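Local structure of uncharacterized HIT-like protein HP_0404 (4ZGL) at residues S15-E19 and E65-L70; N20-F26 and A37-Q43. The protein is a HINT-like histidine triad protein that probably hydrolyses adenosine 5'-monophosphoramidates. All blocks are in the same frame, centred on the assembly; numbering follows the deposited sequence.

Contact 1. Residues S15-E19 and E65-L70; sequences SKILE and EVVEKL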
loop_
_atom_site.group_PDB
_atom_site.type_symbol
_atom_site.label_atom_id
_atom_site.label_comp_id
_atom_site.label_asym_id
_atom_site.label_seq_id
_atom_site.Cartn_x
_atom_site.Cartn_y
_atom_site.Cartn_z
ATOM N N SER A 15 -16.820 7.486 12.198
ATOM C CA SER A 15 -16.621 8.834 11.676
ATOM C C SER A 15 -16.274 8.726 10.203
ATOM O O SER A 15 -15.103 8.773 9.817
ATOM C CB SER A 15 -15.515 9.565 12.438
ATOM O OG SER A 15 -15.909 9.820 13.771
ATOM N N LYS A 16 -17.309 8.572 9.389
ATOM C CA LYS A 16 -17.160 8.384 7.961
ATOM C C LYS A 16 -16.514 9.605 7.283
ATOM O O LYS A 16 -16.985 10.729 7.412
ATOM C CB LYS A 16 -18.537 8.036 7.365
ATOM C CG LYS A 16 -18.623 8.291 5.859
ATOM C CD LYS A 16 -19.982 8.107 5.220
ATOM C CE LYS A 16 -20.356 9.037 4.122
ATOM N NZ LYS A 16 -21.825 9.171 4.001
ATOM N N ILE A 17 -15.418 9.359 6.569
ATOM C CA ILE A 17 -14.699 10.398 5.837
ATOM C C ILE A 17 -15.274 10.495 4.427
ATOM O O ILE A 17 -15.684 11.571 3.996
ATOM C CB ILE A 17 -13.187 10.096 5.773
ATOM C CG1 ILE A 17 -12.588 10.181 7.188
ATOM C CG2 ILE A 17 -12.492 11.070 4.824
ATOM C CD1 ILE A 17 -11.203 9.591 7.338
ATOM N N LEU A 18 -15.287 9.362 3.727
ATOM C CA LEU A 18 -15.846 9.262 2.384
ATOM C C LEU A 18 -16.414 7.863 2.186
ATOM O O LEU A 18 -15.963 6.912 2.819
ATOM C CB LEU A 18 -14.771 9.533 1.325
ATOM C CG LEU A 18 -15.278 9.933 -0.077
ATOM C CD1 LEU A 18 -15.640 11.424 -0.238
ATOM C CD2 LEU A 18 -14.212 9.570 -1.117
ATOM N N GLU A 19 -17.397 7.744 1.301
ATOM C CA GLU A 19 -18.001 6.460 0.979
ATOM C C GLU A 19 -18.437 6.412 -0.479
ATOM O O GLU A 19 -18.753 7.435 -1.088
ATOM C CB GLU A 19 -19.213 6.221 1.876
ATOM C CG GLU A 19 -19.907 4.881 1.665
ATOM C CD GLU A 19 -21.059 4.648 2.631
ATOM O OE1 GLU A 19 -21.649 5.641 3.121
ATOM O OE2 GLU A 19 -21.377 3.462 2.886
ATOM N N GLU A 65 -9.098 10.188 -3.564
ATOM C CA GLU A 65 -10.230 11.004 -3.128
ATOM C C GLU A 65 -10.218 11.265 -1.627
ATOM O O GLU A 65 -10.577 12.362 -1.183
ATOM C CB GLU A 65 -11.550 10.357 -3.537
ATOM C CG GLU A 65 -11.786 10.347 -5.038
ATOM C CD GLU A 65 -13.091 9.674 -5.435
ATOM O OE1 GLU A 65 -13.993 9.540 -4.585
ATOM O OE2 GLU A 65 -13.224 9.277 -6.613
ATOM N N VAL A 66 -9.792 10.279 -0.842
ATOM C CA VAL A 66 -9.807 10.476 0.604
ATOM C C VAL A 66 -8.694 11.422 1.036
ATOM O O VAL A 66 -8.978 12.387 1.724
ATOM C CB VAL A 66 -9.908 9.235 1.469
ATOM C CG1 VAL A 66 -11.206 8.475 1.197
ATOM C CG2 VAL A 66 -8.714 8.389 1.246
ATOM N N VAL A 67 -7.454 11.168 0.608
ATOM C CA VAL A 67 -6.324 12.033 0.983
ATOM C C VAL A 67 -6.527 13.478 0.551
ATOM O O VAL A 67 -6.022 14.401 1.194
ATOM C CB VAL A 67 -4.966 11.548 0.428
ATOM C CG1 VAL A 67 -4.564 10.236 1.083
ATOM C CG2 VAL A 67 -4.982 11.435 -1.093
ATOM N N GLU A 68 -7.271 13.677 -0.532
ATOM C CA GLU A 68 -7.524 15.034 -0.994
ATOM C C GLU A 68 -8.647 15.665 -0.164
ATOM O O GLU A 68 -8.559 16.834 0.188
ATOM C CB GLU A 68 -7.706 15.097 -2.507
ATOM C CG GLU A 68 -9.090 15.501 -2.988
ATOM C CD GLU A 68 -9.194 15.520 -4.504
ATOM O OE1 GLU A 68 -8.148 15.313 -5.181
ATOM O OE2 GLU A 68 -10.319 15.753 -5.015
ATOM N N LYS A 69 -9.655 14.881 0.216
ATOM C CA LYS A 69 -10.643 15.338 1.192
ATOM C C LYS A 69 -10.013 15.680 2.539
ATOM O O LYS A 69 -10.370 16.679 3.153
ATOM C CB LYS A 69 -11.719 14.282 1.421
ATOM C CG LYS A 69 -12.876 14.816 2.250
ATOM C CD LYS A 69 -14.211 14.292 1.760
ATOM C CE LYS A 69 -15.376 14.876 2.501
ATOM N NZ LYS A 69 -15.412 14.817 3.978
ATOM N N LEU A 70 -9.094 14.846 3.011
ATOM C CA LEU A 70 -8.405 15.129 4.273
ATOM C C LEU A 70 -7.379 16.251 4.164
ATOM O O LEU A 70 -6.941 16.766 5.178
ATOM C CB LEU A 70 -7.733 13.876 4.839
ATOM C CG LEU A 70 -8.636 12.672 5.115
ATOM C CD1 LEU A 70 -7.806 11.455 5.490
ATOM C CD2 LEU A 70 -9.634 12.997 6.213
#

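Contact 2. Residues N20-F26 and A37-Q43; sequences NERFLSF and ALVIPKQ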
loop_
_atom_site.group_PDB
_atom_site.type_symbol
_atom_site.label_atom_id
_atom_site.label_comp_id
_atom_site.label_asym_id
_atom_site.label_seq_id
_atom_site.Cartn_x
_atom_site.Cartn_y
_atom_site.Cartn_z
ATOM N N ASN A 20 -18.454 5.206 -1.032
ATOM C CA ASN A 20 -18.990 4.987 -2.372
ATOM C C ASN A 20 -19.476 3.539 -2.497
ATOM O O ASN A 20 -19.427 2.802 -1.505
ATOM C CB ASN A 20 -17.956 5.411 -3.439
ATOM C CG ASN A 20 -16.939 4.327 -3.762
ATOM O OD1 ASN A 20 -17.000 3.218 -3.241
ATOM N ND2 ASN A 20 -15.988 4.654 -4.630
ATOM N N GLU A 21 -19.950 3.149 -3.685
ATOM C CA GLU A 21 -20.609 1.832 -3.881
ATOM C C GLU A 21 -19.758 0.661 -3.417
ATOM O O GLU A 21 -20.303 -0.343 -2.962
ATOM C CB GLU A 21 -21.030 1.468 -5.372
ATOM C CG GLU A 21 -21.215 2.597 -6.429
ATOM C CD GLU A 21 -22.277 3.617 -6.042
ATOM O OE1 GLU A 21 -23.122 3.304 -5.176
ATOM O OE2 GLU A 21 -22.271 4.734 -6.614
ATOM N N ARG A 22 -18.441 0.760 -3.598
ATOM C CA ARG A 22 -17.535 -0.359 -3.329
ATOM C C ARG A 22 -16.598 -0.161 -2.134
ATOM O O ARG A 22 -16.042 -1.136 -1.632
ATOM C CB ARG A 22 -16.708 -0.673 -4.580
ATOM C CG ARG A 22 -17.491 -1.322 -5.713
ATOM C CD ARG A 22 -16.587 -1.608 -6.899
ATOM N NE ARG A 22 -17.232 -2.147 -8.106
ATOM C CZ ARG A 22 -18.005 -1.421 -8.905
ATOM N NH1 ARG A 22 -18.273 -0.160 -8.594
ATOM N NH2 ARG A 22 -18.537 -1.962 -9.995
ATOM N N PHE A 23 -16.415 1.079 -1.677
ATOM C CA PHE A 23 -15.456 1.369 -0.603
ATOM C C PHE A 23 -16.017 2.303 0.457
ATOM O O PHE A 23 -17.021 2.980 0.250
ATOM C CB PHE A 23 -14.182 1.987 -1.174
ATOM C CG PHE A 23 -13.486 1.115 -2.168
ATOM C CD1 PHE A 23 -12.604 0.131 -1.750
ATOM C CD2 PHE A 23 -13.724 1.268 -3.524
ATOM C CE1 PHE A 23 -11.967 -0.680 -2.672
ATOM C CE2 PHE A 23 -13.088 0.464 -4.449
ATOM C CZ PHE A 23 -12.211 -0.513 -4.022
ATOM N N LEU A 24 -15.337 2.326 1.596
ATOM C CA LEU A 24 -15.716 3.170 2.713
ATOM C C LEU A 24 -14.457 3.583 3.468
ATOM O O LEU A 24 -13.561 2.765 3.683
ATOM C CB LEU A 24 -16.661 2.412 3.645
ATOM C CG LEU A 24 -17.090 3.136 4.930
ATOM C CD1 LEU A 24 -18.519 3.648 4.844
ATOM C CD2 LEU A 24 -16.941 2.211 6.128
ATOM N N SER A 25 -14.392 4.854 3.860
ATOM C CA SER A 25 -13.275 5.357 4.653
ATOM C C SER A 25 -13.777 6.014 5.927
ATOM O O SER A 25 -14.851 6.616 5.942
ATOM C CB SER A 25 -12.441 6.359 3.853
ATOM O OG SER A 25 -11.265 6.723 4.560
ATOM N N PHE A 26 -12.992 5.894 6.993
ATOM C CA PHE A 26 -13.343 6.470 8.286
ATOM C C PHE A 26 -12.115 6.605 9.177
ATOM O O PHE A 26 -11.092 5.965 8.942
ATOM C CB PHE A 26 -14.412 5.617 8.982
ATOM C CG PHE A 26 -14.046 4.166 9.104
ATOM C CD1 PHE A 26 -13.414 3.687 10.241
ATOM C CD2 PHE A 26 -14.331 3.279 8.077
ATOM C CE1 PHE A 26 -13.075 2.351 10.348
ATOM C CE2 PHE A 26 -13.994 1.942 8.179
ATOM C CZ PHE A 26 -13.366 1.478 9.315
ATOM N N ALA A 37 -6.649 7.728 8.919
ATOM C CA ALA A 37 -7.855 7.182 8.299
ATOM C C ALA A 37 -7.663 5.721 7.894
ATOM O O ALA A 37 -6.535 5.243 7.749
ATOM C CB ALA A 37 -8.237 8.012 7.085
ATOM N N LEU A 38 -8.784 5.024 7.725
ATOM C CA LEU A 38 -8.793 3.642 7.261
ATOM C C LEU A 38 -9.633 3.568 6.001
ATOM O O LEU A 38 -10.705 4.158 5.943
ATOM C CB LEU A 38 -9.396 2.730 8.327
ATOM C CG LEU A 38 -8.578 2.565 9.606
ATOM C CD1 LEU A 38 -9.452 2.022 10.723
ATOM C CD2 LEU A 38 -7.382 1.658 9.368
ATOM N N VAL A 39 -9.135 2.866 4.987
ATOM C CA VAL A 39 -9.892 2.640 3.755
ATOM C C VAL A 39 -10.208 1.155 3.633
ATOM O O VAL A 39 -9.294 0.324 3.627
ATOM C CB VAL A 39 -9.111 3.089 2.509
ATOM C CG1 VAL A 39 -9.937 2.851 1.250
ATOM C CG2 VAL A 39 -8.717 4.551 2.638
ATOM N N ILE A 40 -11.495 0.830 3.520
ATOM C CA ILE A 40 -11.919 -0.573 3.462
ATOM C C ILE A 40 -12.872 -0.850 2.305
ATOM O O ILE A 40 -13.678 0.012 1.925
ATOM C CB ILE A 40 -12.464 -1.137 4.795
ATOM C CG1 ILE A 40 -13.836 -0.542 5.180
ATOM C CG2 ILE A 40 -11.411 -0.947 5.870
ATOM C CD1 ILE A 40 -14.557 -1.295 6.274
ATOM N N PRO A 41 -12.741 -2.043 1.705
ATOM C CA PRO A 41 -13.698 -2.464 0.690
ATOM C C PRO A 41 -14.966 -2.949 1.372
ATOM O O PRO A 41 -14.885 -3.633 2.389
ATOM C CB PRO A 41 -12.975 -3.617 -0.006
ATOM C CG PRO A 41 -12.086 -4.182 1.048
ATOM C CD PRO A 41 -11.613 -2.988 1.825
ATOM N N LYS A 42 -16.123 -2.568 0.841
ATOM C CA LYS A 42 -17.399 -3.026 1.390
ATOM C C LYS A 42 -17.563 -4.532 1.197
ATOM O O LYS A 42 -18.190 -5.206 2.011
ATOM C CB LYS A 42 -18.566 -2.281 0.741
ATOM C CG LYS A 42 -18.667 -0.820 1.140
ATOM C CD LYS A 42 -19.817 -0.149 0.416
ATOM C CE LYS A 42 -20.172 1.185 1.043
ATOM N NZ LYS A 42 -21.381 1.761 0.396
ATOM N N GLN A 43 -16.988 -5.044 0.114
ATOM C CA GLN A 43 -16.956 -6.476 -0.151
ATOM C C GLN A 43 -16.176 -7.202 0.942
ATOM O O GLN A 43 -15.218 -6.663 1.494
ATOM C CB GLN A 43 -16.317 -6.735 -1.516
ATOM C CG GLN A 43 -16.426 -8.170 -2.010
ATOM C CD GLN A 43 -15.683 -8.390 -3.314
ATOM O OE1 GLN A 43 -15.656 -7.513 -4.183
ATOM N NE2 GLN A 43 -15.071 -9.559 -3.457
#

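Contact 1. Residues S15-E19 and E65-L70
Ile-17 and Leu-18, consecutive residues of the edge strand, both turn their side chains to helix 53-70. The gamma-methyl of Ile-17 meets one branch of Leu-70, CG2 to CD2 at 3.7 Å, and the two side chains cross at about a right angle; CD1 of Ile-17 lies against the same methyl. Leu-18 sets its CB against CG1 of Val-66 at 3.7 Å and spreads its branches along the helix, CD2 over the CB of Glu-65 and CD1 beside the CD of Lys-69. Lys-69 starts out extended, CG opposite its backbone N (chi1 -171°), then bends at chi2 and chi4, bringing NZ back to the strand for a weak hydrogen bond to the Ile-17 carbonyl O at 3.3 Å. Two successive side chains share one side because of a classic beta bulge, in which Ile-17 and Leu-18 both face Ser-25 of the next strand. Farther in, Val-66 continues onto Ser-25, Val-39 and Ile-98, while Leu-70 reaches Tyr-27 and Ala-37. Strand 16-19 and helix segment 65-70 run at 139°, their axes 8.5 Å apart at closest approach, an alpha/beta layer in which the C-terminal part of helix 53-70 covers the bulged edge of the antiparallel HIT-domain sheet.

Contact 2. Residues N20-F26 and A37-Q43
Leu-24 and Ile-40 exchange both backbone hydrogen bonds as an antiparallel hydrogen-bonded pair, Leu-24 N to Ile-40 O at 2.9 Å and Ile-40 N to Leu-24 O at 2.8 Å. Phe-26 and Leu-38 repeat the pattern, but here Leu-38 O accepts twice: Phe-26 N comes in the carbonyl plane, and Ser-25 OG stands above it at 3.0 Å. The Ser-25 hydroxyl reaches this acceptor by pointing away from its own N (chi1 -173°), satisfying a buried polar group. Just beyond the last bridge, Phe-23 with Pro-41, Lys-42 N bonds Arg-22 O at 2.9 Å. The extended Lys-42 side chain then runs past Glu-21 O, and its NZ bonds Asn-20 O at 2.9 Å from above the carbonyl plane, while also forming a salt bridge with Glu-19. Asn-20 OD1 accepts from Arg-22 N, an Asx turn, and from Phe-23 N, which extends it to an Asx motif in the tight connection from strand 16-19. On the face carrying Leu-24 and Phe-26, Leu-38 CB lies over one face of the Phe-26 ring, toward its rim, and Ile-40 CD1 meets its edge, 3.8 Å from Phe-26 CE2; helix 3-9 packs on this side. Phe-23 occupies the other face, beneath helix 53-70. Pro-41 O accepts from NE2 of His-93, the first residue of the histidine triad motif, linking this antiparallel beta hairpin to the characteristic HIT-family site.

Overall arrangement
From the N terminus, the chain passes helix 3-9 and enters strand 16-19, the first partner in contact 1. A short turn leads into strand 23-27, and strand 36-41 then returns beside it, so contact 2 closes the hairpin after only ten intervening residues. Helix 53-70 follows and brings 65-70 back to 15-19, closing a longer loop of 45 residues within which contact 2 is nested. The two contacts lie about 10 Å apart, centre to centre, and meet through the backbone pairing of strands 16-19 and 23-27. Contact 2 thus joins neighbouring strands within the sheet, whereas contact 1 ties its edge to the helical layer.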